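AbiEi antitoxin C-terminal domain-containing protein (Mycobacterium tuberculosis, PDB 1ZEL) is of unknown function but probably binds DNA through a winged helix-turn-helix domain, and is related to the AbiEi antitoxins of toxin-antitoxin systems. Local coordinates at residues V32-D37 with W93-Q98; W127-K132 with W149-T154; T262-A267 with L283-V288. All blocks are in the same frame, centred on the assembly; numbering follows the deposited sequence. Where two conformers were deposited one is given.

Contact 1: residues V32-D37 with W93-Q98; sequences VVTKED and WLARDQ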
ATOM      1  N   VAL A  32      -8.483  -0.385 -16.318  1.00 21.00           N
ATOM      2  CA  VAL A  32      -9.591   0.428 -15.856  1.00 20.53           C
ATOM      3  C   VAL A  32     -10.209   1.044 -17.110  1.00 20.53           C
ATOM      4  O   VAL A  32      -9.481   1.404 -18.034  1.00 19.06           O
ATOM      5  CB  VAL A  32      -9.066   1.575 -14.975  1.00 20.33           C
ATOM      6  CG1 VAL A  32     -10.136   2.602 -14.737  1.00 20.34           C
ATOM      7  CG2 VAL A  32      -8.499   1.047 -13.654  1.00 20.53           C
ATOM      8  N   VAL A  33     -11.540   1.146 -17.128  1.00 19.65           N
ATOM      9  CA  VAL A  33     -12.260   1.810 -18.208  1.00 20.37           C
ATOM     10  C   VAL A  33     -12.676   3.202 -17.756  1.00 19.52           C
ATOM     11  O   VAL A  33     -13.466   3.322 -16.830  1.00 19.11           O
ATOM     12  CB  VAL A  33     -13.561   1.008 -18.579  1.00 20.84           C
ATOM     13  CG1 VAL A  33     -14.312   1.702 -19.706  1.00 18.16           C
ATOM     14  CG2 VAL A  33     -13.204  -0.422 -19.016  1.00 20.86           C
ATOM     15  N   THR A  34     -12.192   4.245 -18.422  1.00 19.57           N
ATOM     16  CA  THR A  34     -12.647   5.598 -18.116  1.00 20.23           C
ATOM     17  C   THR A  34     -13.921   5.902 -18.895  1.00 20.44           C
ATOM     18  O   THR A  34     -14.212   5.254 -19.908  1.00 20.86           O
ATOM     19  CB  THR A  34     -11.572   6.667 -18.420  1.00 20.79           C
ATOM     20  OG1 THR A  34     -11.361   6.750 -19.829  1.00 22.22           O
ATOM     21  CG2 THR A  34     -10.252   6.297 -17.772  1.00 19.32           C
ATOM     22  N   LYS A  35     -14.673   6.906 -18.448  1.00 20.37           N
ATOM     23  CA  LYS A  35     -15.852   7.330 -19.170  1.00 21.25           C
ATOM     24  C   LYS A  35     -15.520   7.751 -20.612  1.00 20.32           C
ATOM     25  O   LYS A  35     -16.292   7.481 -21.537  1.00 19.52           O
ATOM     26  CB  LYS A  35     -16.571   8.473 -18.444  1.00 21.46           C
ATOM     27  CG  LYS A  35     -17.843   8.867 -19.179  1.00 24.29           C
ATOM     28  CD  LYS A  35     -18.699   9.784 -18.370  1.00 30.60           C
ATOM     29  CE  LYS A  35     -19.888  10.233 -19.179  1.00 34.91           C
ATOM     30  NZ  LYS A  35     -20.614  11.230 -18.361  1.00 36.35           N
ATOM     31  N   GLU A  36     -14.344   8.367 -20.791  1.00 20.69           N
ATOM     32  CA  GLU A  36     -13.899   8.839 -22.093  1.00 20.77           C
ATOM     33  C   GLU A  36     -13.585   7.678 -23.015  1.00 21.37           C
ATOM     34  O   GLU A  36     -13.842   7.753 -24.217  1.00 22.11           O
ATOM     35  CB  GLU A  36     -12.652   9.710 -21.942  1.00 20.90           C
ATOM     36  CG  GLU A  36     -12.870  11.038 -21.189  1.00 24.27           C
ATOM     37  CD  GLU A  36     -12.736  10.931 -19.652  1.00 25.35           C
ATOM     38  OE1 GLU A  36     -12.749   9.818 -19.090  1.00 24.52           O
ATOM     39  OE2 GLU A  36     -12.618  11.983 -18.997  1.00 24.54           O
ATOM     40  N   ASP A  37     -12.989   6.621 -22.459  1.00 21.52           N
ATOM     41  CA  ASP A  37     -12.669   5.412 -23.203  1.00 21.88           C
ATOM     42  C   ASP A  37     -13.968   4.744 -23.658  1.00 21.67           C
ATOM     43  O   ASP A  37     -14.108   4.328 -24.813  1.00 22.35           O
ATOM     44  CB  ASP A  37     -11.833   4.463 -22.307  1.00 21.65           C
ATOM     45  CG  ASP A  37     -11.450   3.135 -22.994  1.00 28.18           C
ATOM     46  OD1 ASP A  37     -11.489   3.047 -24.240  1.00 36.15           O
ATOM     47  OD2 ASP A  37     -11.091   2.160 -22.276  1.00 28.05           O
ATOM     48  N   TRP A  93      -7.684   5.529  -9.529  1.00 22.25           N
ATOM     49  CA  TRP A  93      -7.110   6.848  -9.305  1.00 23.14           C
ATOM     50  C   TRP A  93      -6.053   7.214 -10.351  1.00 23.95           C
ATOM     51  O   TRP A  93      -6.125   8.304 -10.957  1.00 24.66           O
ATOM     52  CB  TRP A  93      -6.575   6.945  -7.874  1.00 23.69           C
ATOM     53  CG  TRP A  93      -6.173   8.359  -7.437  1.00 23.97           C
ATOM     54  CD1 TRP A  93      -6.364   9.523  -8.113  1.00 26.93           C
ATOM     55  CD2 TRP A  93      -5.564   8.707  -6.192  1.00 26.80           C
ATOM     56  NE1 TRP A  93      -5.875  10.589  -7.378  1.00 30.28           N
ATOM     57  CE2 TRP A  93      -5.384  10.105  -6.187  1.00 30.31           C
ATOM     58  CE3 TRP A  93      -5.157   7.966  -5.074  1.00 27.32           C
ATOM     59  CZ2 TRP A  93      -4.791  10.779  -5.111  1.00 27.62           C
ATOM     60  CZ3 TRP A  93      -4.581   8.637  -3.998  1.00 21.75           C
ATOM     61  CH2 TRP A  93      -4.390  10.022  -4.030  1.00 26.31           C
ATOM     62  N   LEU A  94      -5.092   6.321 -10.598  1.00 23.85           N
ATOM     63  CA  LEU A  94      -4.070   6.563 -11.641  1.00 24.37           C
ATOM     64  C   LEU A  94      -4.673   6.750 -13.031  1.00 25.00           C
ATOM     65  O   LEU A  94      -4.108   7.470 -13.886  1.00 25.04           O
ATOM     66  CB  LEU A  94      -3.074   5.409 -11.693  1.00 24.26           C
ATOM     67  CG  LEU A  94      -2.158   5.335 -10.486  1.00 24.61           C
ATOM     68  CD1 LEU A  94      -1.470   3.965 -10.455  1.00 26.31           C
ATOM     69  CD2 LEU A  94      -1.161   6.478 -10.504  1.00 28.37           C
ATOM     70  N   ALA A  95      -5.821   6.104 -13.256  1.00 25.43           N
ATOM     71  CA  ALA A  95      -6.542   6.222 -14.534  1.00 26.04           C
ATOM     72  C   ALA A  95      -7.016   7.644 -14.784  1.00 26.69           C
ATOM     73  O   ALA A  95      -7.036   8.104 -15.929  1.00 27.68           O
ATOM     74  CB  ALA A  95      -7.712   5.262 -14.565  1.00 24.94           C
ATOM     75  N   ARG A  96      -7.417   8.334 -13.720  1.00 27.66           N
ATOM     76  CA  ARG A  96      -7.803   9.747 -13.791  1.00 27.82           C
ATOM     77  C   ARG A  96      -6.634  10.717 -13.619  1.00 28.39           C
ATOM     78  O   ARG A  96      -6.624  11.798 -14.228  1.00 27.76           O
ATOM     79  CB  ARG A  96      -8.812  10.076 -12.699  1.00 29.33           C
ATOM     80  CG  ARG A  96     -10.135   9.337 -12.750  1.00 29.91           C
ATOM     81  CD  ARG A  96     -10.777   9.336 -14.113  1.00 29.83           C
ATOM     82  NE  ARG A  96     -11.113  10.665 -14.631  1.00 22.43           N
ATOM     83  CZ  ARG A  96     -11.834  10.829 -15.727  1.00 26.41           C
ATOM     84  NH1 ARG A  96     -12.321   9.765 -16.361  1.00 25.81           N
ATOM     85  NH2 ARG A  96     -12.102  12.042 -16.167  1.00 24.55           N
ATOM     86  N   ASP A  97      -5.672  10.351 -12.768  1.00 27.61           N
ATOM     87  CA  ASP A  97      -4.545  11.220 -12.431  1.00 29.30           C
ATOM     88  C   ASP A  97      -3.273  10.399 -12.385  1.00 29.86           C
ATOM     89  O   ASP A  97      -3.003   9.729 -11.382  1.00 29.15           O
ATOM     90  CB  ASP A  97      -4.777  11.894 -11.068  1.00 29.09           C
ATOM     91  CG  ASP A  97      -3.705  12.938 -10.724  1.00 29.48           C
ATOM     92  OD1 ASP A  97      -2.775  13.131 -11.525  1.00 26.44           O
ATOM     93  OD2 ASP A  97      -3.780  13.547  -9.633  1.00 26.11           O
ATOM     94  N   GLN A  98      -2.490  10.456 -13.464  1.00 30.81           N
ATOM     95  CA  GLN A  98      -1.213   9.735 -13.530  1.00 32.24           C
ATOM     96  C   GLN A  98      -0.216  10.220 -12.453  1.00 32.80           C
ATOM     97  O   GLN A  98       0.722   9.506 -12.116  1.00 34.21           O
ATOM     98  CB  GLN A  98      -0.607   9.795 -14.944  1.00 32.62           C
TER

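Contact 2: residues W127-K132 with W149-T154; sequences WLPPAK and WNAADT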
ATOM      1  N   TRP A 127       0.916   5.749   1.461  1.00 18.60           N
ATOM      2  CA  TRP A 127       1.533   6.986   1.905  1.00 18.37           C
ATOM      3  C   TRP A 127       1.213   8.008   0.840  1.00 18.78           C
ATOM      4  O   TRP A 127       1.233   7.675  -0.352  1.00 17.24           O
ATOM      5  CB  TRP A 127       3.068   6.812   2.035  1.00 20.12           C
ATOM      6  CG  TRP A 127       3.760   8.175   2.216  1.00 21.34           C
ATOM      7  CD1 TRP A 127       3.838   8.913   3.366  1.00 21.57           C
ATOM      8  CD2 TRP A 127       4.353   8.978   1.183  1.00 23.46           C
ATOM      9  NE1 TRP A 127       4.484  10.122   3.115  1.00 19.23           N
ATOM     10  CE2 TRP A 127       4.800  10.180   1.783  1.00 23.31           C
ATOM     11  CE3 TRP A 127       4.557   8.793  -0.190  1.00 23.95           C
ATOM     12  CZ2 TRP A 127       5.448  11.184   1.053  1.00 24.42           C
ATOM     13  CZ3 TRP A 127       5.190   9.787  -0.911  1.00 24.50           C
ATOM     14  CH2 TRP A 127       5.632  10.970  -0.291  1.00 22.38           C
ATOM     15  N   LEU A 128       0.881   9.234   1.265  1.00 19.93           N
ATOM     16  CA  LEU A 128       0.704  10.362   0.355  1.00 21.43           C
ATOM     17  C   LEU A 128       1.529  11.541   0.840  1.00 23.01           C
ATOM     18  O   LEU A 128       1.567  11.793   2.035  1.00 23.42           O
ATOM     19  CB  LEU A 128      -0.773  10.811   0.340  1.00 21.48           C
ATOM     20  CG  LEU A 128      -1.731  10.151  -0.653  1.00 23.60           C
ATOM     21  CD1 LEU A 128      -3.169  10.640  -0.383  1.00 25.77           C
ATOM     22  CD2 LEU A 128      -1.318  10.445  -2.070  1.00 21.62           C
ATOM     23  N   PRO A 129       2.159  12.288  -0.079  1.00 24.93           N
ATOM     24  CA  PRO A 129       2.848  13.492   0.363  1.00 26.44           C
ATOM     25  C   PRO A 129       1.869  14.542   0.931  1.00 27.13           C
ATOM     26  O   PRO A 129       0.681  14.530   0.585  1.00 26.81           O
ATOM     27  CB  PRO A 129       3.512  14.010  -0.907  1.00 26.68           C
ATOM     28  CG  PRO A 129       2.902  13.334  -2.000  1.00 27.46           C
ATOM     29  CD  PRO A 129       2.285  12.076  -1.531  1.00 24.37           C
ATOM     30  N   PRO A 130       2.359  15.405   1.846  1.00 28.18           N
ATOM     31  CA  PRO A 130       1.555  16.439   2.508  1.00 28.08           C
ATOM     32  C   PRO A 130       0.619  17.154   1.546  1.00 28.12           C
ATOM     33  O   PRO A 130      -0.569  17.344   1.852  1.00 28.79           O
ATOM     34  CB  PRO A 130       2.618  17.418   3.013  1.00 28.37           C
ATOM     35  CG  PRO A 130       3.823  16.524   3.328  1.00 29.46           C
ATOM     36  CD  PRO A 130       3.771  15.409   2.304  1.00 28.36           C
ATOM     37  N   ALA A 131       1.141  17.517   0.375  1.00 27.94           N
ATOM     38  CA  ALA A 131       0.417  18.372  -0.555  1.00 28.26           C
ATOM     39  C   ALA A 131      -0.752  17.699  -1.315  1.00 28.21           C
ATOM     40  O   ALA A 131      -1.558  18.395  -1.927  1.00 27.10           O
ATOM     41  CB  ALA A 131       1.405  19.011  -1.540  1.00 28.97           C
ATOM     42  N   LYS A 132      -0.842  16.368  -1.270  1.00 28.59           N
ATOM     43  CA  LYS A 132      -1.777  15.614  -2.126  1.00 29.70           C
ATOM     44  C   LYS A 132      -3.069  15.234  -1.413  1.00 29.90           C
ATOM     45  O   LYS A 132      -3.030  14.621  -0.365  1.00 31.04           O
ATOM     46  CB  LYS A 132      -1.118  14.327  -2.647  1.00 29.65           C
ATOM     47  CG  LYS A 132      -0.098  14.526  -3.776  1.00 34.74           C
ATOM     48  CD  LYS A 132      -0.774  14.936  -5.094  1.00 41.84           C
ATOM     49  CE  LYS A 132      -1.943  13.996  -5.475  1.00 44.93           C
ATOM     50  NZ  LYS A 132      -2.592  14.377  -6.770  1.00 48.42           N
ATOM     51  N   TRP A 149       7.727  13.146   4.440  1.00 27.30           N
ATOM     52  CA  TRP A 149       8.834  12.949   3.521  1.00 28.10           C
ATOM     53  C   TRP A 149       8.736  13.860   2.274  1.00 31.32           C
ATOM     54  O   TRP A 149       7.630  14.172   1.782  1.00 29.72           O
ATOM     55  CB  TRP A 149       8.880  11.495   3.060  1.00 27.23           C
ATOM     56  CG  TRP A 149       9.310  10.543   4.134  1.00 22.14           C
ATOM     57  CD1 TRP A 149      10.379  10.690   4.963  1.00 23.00           C
ATOM     58  CD2 TRP A 149       8.703   9.290   4.471  1.00 24.55           C
ATOM     59  NE1 TRP A 149      10.486   9.601   5.801  1.00 26.05           N
ATOM     60  CE2 TRP A 149       9.469   8.723   5.517  1.00 27.30           C
ATOM     61  CE3 TRP A 149       7.598   8.577   3.979  1.00 22.45           C
ATOM     62  CZ2 TRP A 149       9.152   7.488   6.096  1.00 23.74           C
ATOM     63  CZ3 TRP A 149       7.290   7.348   4.550  1.00 24.37           C
ATOM     64  CH2 TRP A 149       8.060   6.820   5.602  1.00 22.78           C
ATOM     65  N   ASN A 150       9.923  14.254   1.788  1.00 34.88           N
ATOM     66  CA  ASN A 150      10.112  14.916   0.486  1.00 37.81           C
ATOM     67  C   ASN A 150       9.594  14.047  -0.681  1.00 39.69           C
ATOM     68  O   ASN A 150      10.221  13.044  -1.086  1.00 40.41           O
ATOM     69  CB  ASN A 150      11.596  15.292   0.292  1.00 38.07           C
ATOM     70  CG  ASN A 150      11.865  15.957  -1.052  1.00 39.46           C
ATOM     71  OD1 ASN A 150      10.935  16.292  -1.783  1.00 37.20           O
ATOM     72  ND2 ASN A 150      13.140  16.151  -1.377  1.00 39.64           N
ATOM     73  N   ALA A 151       8.430  14.445  -1.197  1.00 41.37           N
ATOM     74  CA  ALA A 151       7.805  13.832  -2.367  1.00 42.40           C
ATOM     75  C   ALA A 151       8.715  13.806  -3.610  1.00 42.84           C
ATOM     76  O   ALA A 151       8.468  13.044  -4.549  1.00 43.05           O
ATOM     77  CB  ALA A 151       6.504  14.554  -2.688  1.00 42.30           C
ATOM     78  N   ALA A 152       9.758  14.636  -3.610  1.00 42.96           N
ATOM     79  CA  ALA A 152      10.661  14.717  -4.745  1.00 43.43           C
ATOM     80  C   ALA A 152      11.639  13.548  -4.758  1.00 43.72           C
ATOM     81  O   ALA A 152      12.108  13.133  -5.824  1.00 44.11           O
ATOM     82  CB  ALA A 152      11.409  16.041  -4.744  1.00 43.61           C
ATOM     83  N   ASP A 153      11.930  13.013  -3.576  1.00 43.01           N
ATOM     84  CA  ASP A 153      12.926  11.966  -3.431  1.00 43.12           C
ATOM     85  C   ASP A 153      12.250  10.579  -3.236  1.00 42.84           C
ATOM     86  O   ASP A 153      12.302   9.973  -2.163  1.00 42.68           O
ATOM     87  CB  ASP A 153      13.894  12.349  -2.296  1.00 43.29           C
ATOM     88  CG  ASP A 153      15.175  11.515  -2.287  1.00 43.31           C
ATOM     89  OD1 ASP A 153      15.365  10.647  -3.175  1.00 40.35           O
ATOM     90  OD2 ASP A 153      15.994  11.733  -1.363  1.00 45.42           O
ATOM     91  N   THR A 154      11.611  10.100  -4.303  1.00 42.60           N
ATOM     92  CA  THR A 154      10.915   8.807  -4.285  1.00 42.35           C
ATOM     93  C   THR A 154      11.908   7.644  -4.427  1.00 41.58           C
ATOM     94  O   THR A 154      11.566   6.493  -4.138  1.00 41.98           O
ATOM     95  CB  THR A 154       9.794   8.712  -5.379  1.00 43.22           C
ATOM     96  OG1 THR A 154      10.334   9.045  -6.667  1.00 43.54           O
ATOM     97  CG2 THR A 154       8.603   9.642  -5.054  1.00 43.39           C
TER

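Contact 3: residues T262-A267 with L283-V288; sequences TRFTTA and LVDELV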
ATOM      1  N   THR A 262      10.406   6.830  25.708  1.00 28.61           N
ATOM      2  CA  THR A 262       9.301   6.649  24.776  1.00 28.81           C
ATOM      3  C   THR A 262       8.682   5.272  24.922  1.00 28.90           C
ATOM      4  O   THR A 262       9.361   4.333  25.349  1.00 28.78           O
ATOM      5  CB  THR A 262       9.756   6.866  23.298  1.00 29.16           C
ATOM      6  OG1 THR A 262       8.598   7.084  22.481  1.00 27.76           O
ATOM      7  CG2 THR A 262      10.516   5.642  22.788  1.00 28.81           C
ATOM      8  N   ARG A 263       7.390   5.162  24.604  1.00 28.53           N
ATOM      9  CA  ARG A 263       6.715   3.867  24.595  0.50 29.14           C
ATOM     10  C   ARG A 263       6.603   3.363  23.167  1.00 29.38           C
ATOM     11  O   ARG A 263       6.376   4.140  22.243  1.00 30.77           O
ATOM     12  CB  ARG A 263       5.322   3.971  25.223  0.50 28.91           C
ATOM     13  CG  ARG A 263       5.303   4.059  26.738  0.50 28.47           C
ATOM     14  CD  ARG A 263       3.858   4.161  27.254  0.50 31.69           C
ATOM     15  NE  ARG A 263       3.768   4.309  28.709  0.50 30.22           N
ATOM     16  CZ  ARG A 263       3.370   5.416  29.342  0.50 33.96           C
ATOM     17  NH1 ARG A 263       3.016   6.502  28.660  0.50 33.29           N
ATOM     18  NH2 ARG A 263       3.308   5.434  30.669  0.50 31.00           N
ATOM     19  N   PHE A 264       6.781   2.060  22.995  1.00 29.63           N
ATOM     20  CA  PHE A 264       6.581   1.408  21.723  1.00 29.28           C
ATOM     21  C   PHE A 264       5.270   0.697  21.903  1.00 30.11           C
ATOM     22  O   PHE A 264       5.211  -0.323  22.567  1.00 29.53           O
ATOM     23  CB  PHE A 264       7.699   0.400  21.401  1.00 28.74           C
ATOM     24  CG  PHE A 264       7.876   0.162  19.917  1.00 32.08           C
ATOM     25  CD1 PHE A 264       9.130   0.014  19.364  1.00 31.64           C
ATOM     26  CD2 PHE A 264       6.768   0.120  19.067  1.00 33.71           C
ATOM     27  CE1 PHE A 264       9.285  -0.179  17.983  1.00 35.29           C
ATOM     28  CE2 PHE A 264       6.918  -0.067  17.694  1.00 36.26           C
ATOM     29  CZ  PHE A 264       8.178  -0.204  17.157  1.00 30.35           C
ATOM     30  N   THR A 265       4.208   1.275  21.358  1.00 30.82           N
ATOM     31  CA  THR A 265       2.856   0.806  21.618  1.00 31.96           C
ATOM     32  C   THR A 265       1.937   1.284  20.488  1.00 32.89           C
ATOM     33  O   THR A 265       2.192   2.322  19.886  1.00 32.30           O
ATOM     34  CB  THR A 265       2.313   1.325  22.988  1.00 31.93           C
ATOM     35  OG1 THR A 265       1.068   0.674  23.284  1.00 36.21           O
ATOM     36  CG2 THR A 265       2.084   2.854  22.973  1.00 29.82           C
ATOM     37  N   THR A 266       0.869   0.536  20.213  1.00 34.71           N
ATOM     38  CA  THR A 266      -0.147   1.008  19.263  1.00 36.41           C
ATOM     39  C   THR A 266      -1.277   1.744  19.985  1.00 38.37           C
ATOM     40  O   THR A 266      -2.097   2.446  19.359  1.00 38.12           O
ATOM     41  CB  THR A 266      -0.727  -0.132  18.410  1.00 36.36           C
ATOM     42  OG1 THR A 266      -1.111  -1.214  19.259  1.00 35.33           O
ATOM     43  CG2 THR A 266       0.307  -0.630  17.427  1.00 37.73           C
ATOM     44  N   ALA A 267      -1.300   1.575  21.309  1.00 39.65           N
ATOM     45  CA  ALA A 267      -2.256   2.209  22.204  1.00 40.88           C
ATOM     46  C   ALA A 267      -1.844   1.796  23.611  1.00 42.05           C
ATOM     47  O   ALA A 267      -1.999   0.634  23.996  1.00 41.81           O
ATOM     48  CB  ALA A 267      -3.713   1.753  21.897  1.00 40.44           C
ATOM     49  N   LEU A 283      13.534   3.261  25.944  1.00 25.66           N
ATOM     50  CA  LEU A 283      12.305   2.786  25.364  1.00 25.75           C
ATOM     51  C   LEU A 283      11.657   1.735  26.236  1.00 25.85           C
ATOM     52  O   LEU A 283      12.315   0.789  26.692  1.00 25.87           O
ATOM     53  CB  LEU A 283      12.616   2.209  23.967  1.00 25.74           C
ATOM     54  CG  LEU A 283      11.480   1.759  23.079  1.00 26.27           C
ATOM     55  CD1 LEU A 283      11.863   2.040  21.669  1.00 22.87           C
ATOM     56  CD2 LEU A 283      11.227   0.295  23.269  1.00 24.92           C
ATOM     57  N   VAL A 284      10.359   1.915  26.456  1.00 26.34           N
ATOM     58  CA  VAL A 284       9.516   0.903  27.084  1.00 26.10           C
ATOM     59  C   VAL A 284       8.754   0.205  25.937  1.00 26.77           C
ATOM     60  O   VAL A 284       7.960   0.831  25.235  1.00 26.56           O
ATOM     61  CB  VAL A 284       8.535   1.532  28.093  1.00 26.20           C
ATOM     62  CG1 VAL A 284       7.573   0.478  28.627  1.00 26.71           C
ATOM     63  CG2 VAL A 284       9.329   2.167  29.266  1.00 24.10           C
ATOM     64  N   ASP A 285       9.039  -1.074  25.739  1.00 25.42           N
ATOM     65  CA  ASP A 285       8.429  -1.837  24.667  1.00 26.22           C
ATOM     66  C   ASP A 285       7.176  -2.556  25.168  1.00 26.66           C
ATOM     67  O   ASP A 285       7.270  -3.509  25.927  1.00 26.26           O
ATOM     68  CB  ASP A 285       9.443  -2.840  24.083  1.00 26.15           C
ATOM     69  CG  ASP A 285       8.865  -3.681  22.938  1.00 28.06           C
ATOM     70  OD1 ASP A 285       7.851  -3.275  22.342  1.00 29.73           O
ATOM     71  OD2 ASP A 285       9.428  -4.762  22.638  1.00 31.83           O
ATOM     72  N   GLU A 286       6.011  -2.087  24.720  1.00 27.34           N
ATOM     73  CA  GLU A 286       4.730  -2.700  25.068  1.00 28.00           C
ATOM     74  C   GLU A 286       4.163  -3.507  23.911  1.00 28.33           C
ATOM     75  O   GLU A 286       3.050  -4.059  23.982  1.00 28.93           O
ATOM     76  CB  GLU A 286       3.754  -1.615  25.505  1.00 27.99           C
ATOM     77  CG  GLU A 286       4.297  -0.815  26.660  1.00 29.82           C
ATOM     78  CD  GLU A 286       3.396   0.302  27.132  1.00 36.06           C
ATOM     79  OE1 GLU A 286       2.360   0.582  26.483  1.00 35.18           O
ATOM     80  OE2 GLU A 286       3.732   0.901  28.177  1.00 34.34           O
ATOM     81  N   LEU A 287       4.963  -3.638  22.864  1.00 28.07           N
ATOM     82  CA  LEU A 287       4.466  -4.167  21.609  1.00 27.85           C
ATOM     83  C   LEU A 287       5.270  -5.318  21.018  1.00 27.85           C
ATOM     84  O   LEU A 287       4.734  -6.390  20.823  1.00 28.46           O
ATOM     85  CB  LEU A 287       4.337  -3.034  20.588  1.00 27.84           C
ATOM     86  CG  LEU A 287       3.974  -3.351  19.134  1.00 29.37           C
ATOM     87  CD1 LEU A 287       2.560  -3.868  19.043  1.00 34.18           C
ATOM     88  CD2 LEU A 287       4.116  -2.054  18.360  1.00 28.41           C
ATOM     89  N   VAL A 288       6.533  -5.079  20.695  1.00 27.81           N
ATOM     90  CA  VAL A 288       7.297  -6.033  19.912  1.00 28.75           C
ATOM     91  C   VAL A 288       7.537  -7.321  20.712  1.00 30.30           C
ATOM     92  O   VAL A 288       7.026  -8.384  20.339  1.00 30.42           O
ATOM     93  CB  VAL A 288       8.590  -5.403  19.366  1.00 28.89           C
ATOM     94  CG1 VAL A 288       9.486  -6.448  18.700  1.00 30.62           C
ATOM     95  CG2 VAL A 288       8.236  -4.295  18.344  1.00 27.23           C
TER

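Contact 1: residues V32-D37 with W93-Q98
Glu36 OE1 accepts from Arg96 NH1 at 2.8 Å, the shortest polar bond between residues 32-37 and 93-98, and it is one half of a two-pronged salt bridge. The other half runs from Arg96 NH2 to Glu36 OE2, 2.9 Å long. The guanidinium therefore meets the carboxylate end-on, one nitrogen to each oxygen, and both oxygens use their syn lone pairs. The pairing is not quite flat: the two group planes lie 29° apart, and the N-H...O angles of 142° and 144° show that both bonds are bent. The Arg96 chain, bent at chi2 and chi3, brings its guanidinium to the carboxylate, while Glu36 bends at chi2 and approaches from the opposite direction. Two bonds of this kind fix the rotation of both groups, although each residue is exposed and solvent probably weakens the charge attraction. Arg96 NH1 also has a weak bond to Gly71 O, and it passes Thr34 CB at 3.8 Å.

Beside the ion pair lies a small apolar touch, Val32 CG1 against Ala95 CB at 3.6 Å; Thr34 CG2 lies 4.2 Å from Ala95 CB. Thr34 OG1 is turned instead to its own backbone, where it accepts from Asp37 N (3.1 Å) and caps the helix that begins at Lys35. The backbone of Val33 pairs with Trp73 and that of Lys35 with Gly71. Thus the C-terminal end of helix 88-96 rests against a short strand that runs into an N-capped helix, at the edge of a small three-stranded antiparallel sheet, consistent with the winged-helix fold described for this protein.

Contact 2: residues W127-K132 with W149-T154
Trp127 and Trp149 form the centre of this contact. Trp149 CE3 sits over one face of the Trp127 indole, displaced toward the rim and 3.6 Å from Trp127 NE1. The five-membered ring of Trp127 and the six-membered ring of Trp149 have centroids 5.1 Å apart and planes at 54°, an inclination that makes the pair neither a parallel stack nor a T-shaped one. Next to it, Pro129 CB meets Ala151 CB at 3.5 Å, a close apolar touch where the two backbones come nearest. Ala151 also borders the far edge of the Trp127 ring, its CA lying 4.2 Å from Trp127 CH2 near the ring plane.

The second shell restrains the two indoles. Trp127 has its CG anti to the backbone N (chi1 168°), and Pro129 N lies over the face opposite to Trp149, toward the rim. Trp127 NE1 is bound to Ile147 O, which limits rotation of the indole, and Trp149 NE1 is similarly held by Leu222 O; both buried indole N-H groups thus have a backbone acceptor. Each segment is shaped by a type I turn: Pro129 to Lys132 closes with Lys132 N to Pro129 O, and Asn150 to Asp153 with Asp153 N to Asn150 O. Ala151 lies within the latter, which an Asx turn reinforces, Asn150 OD1 taking Ala152 N at 2.7 Å from above its carbonyl plane.

Further out, Asp153, at the N-cap, accepts weakly from Leu156 N through OD1, while OD2 forms a salt bridge with Arg221. The contact is plain packing between loops flanking strand 142-145, in the AbiEi antitoxin C-terminal domain. Leu157 of helix 154-157 touches both tryptophans, while Trp127 also packs on Val145 of strand 142-145 and Trp149 on Ala185 and Val188 of helix 183-192.

Contact 3: residues T262-A267 with L283-V288
Three backbone hydrogen bonds join residues 262-267 to 283-288 in parallel register: Val284 N to Thr262 O and Phe264 N to Val284 O, both 2.8 Å, then Glu286 N to Phe264 O at 2.9 Å. The strand directions differ by 24°, confirming the parallel pairing.

Apolar contacts gather on the face bearing Thr262, Phe264 and Leu283. Phe264 supplies most of them: Leu287 CD2 approaches its CE2 to 3.5 Å obliquely, and Val288 CG2 makes a CH-pi contact over the ring, 4.3 Å from the centroid and 12° off the normal. Leu283 joins from the strand, its CD2 lying 4.0 Å from Phe264 CB.

The charged contacts lie on the side of Arg263. Extended beyond CG, Glu286 brings OE2 to 3.4 Å from Arg263 NE, in the conformer given a long and doubtful salt bridge; Glu286 OE1 is hydrogen-bonded to His268 ND1.

Asp285 OD1 accepts two backbone donors, Leu287 N from above the carboxylate plane in an Asx turn and Val288 N through its syn lone pair in an Asx motif, while OD2 binds Tyr236 OH and Val289 N. These bonds lie where strand 283-285 gives way to helix 288-296. The whole is a parallel strand pair within a three-stranded mixed sheet, packed on helix 228-240, with Val288 at the start of helix 288-296 over Phe264.

Overall arrangement
The three contacts follow one another along the chain without overlap and spread over an elongated molecule. Contacts 1 and 3 lie on opposite sides of its centre, with their centres 42 Å apart and their nearest atoms about 24 Å apart. Contact 2 is nearer the middle, 22 Å from contact 1 and 27 Å from contact 3 by centres. It touches contact 1: Trp93 CH2 packs on Leu128 CD2 at 3.7 Å, and Asp97 faces Lys132 in a long, weak ion pair. Helix 88-96 therefore links the N-terminal three-stranded sheet, probably the DNA-binding part, to the middle region. Contact 3 belongs to a separate mixed sheet near the C-terminus, touching neither of the others.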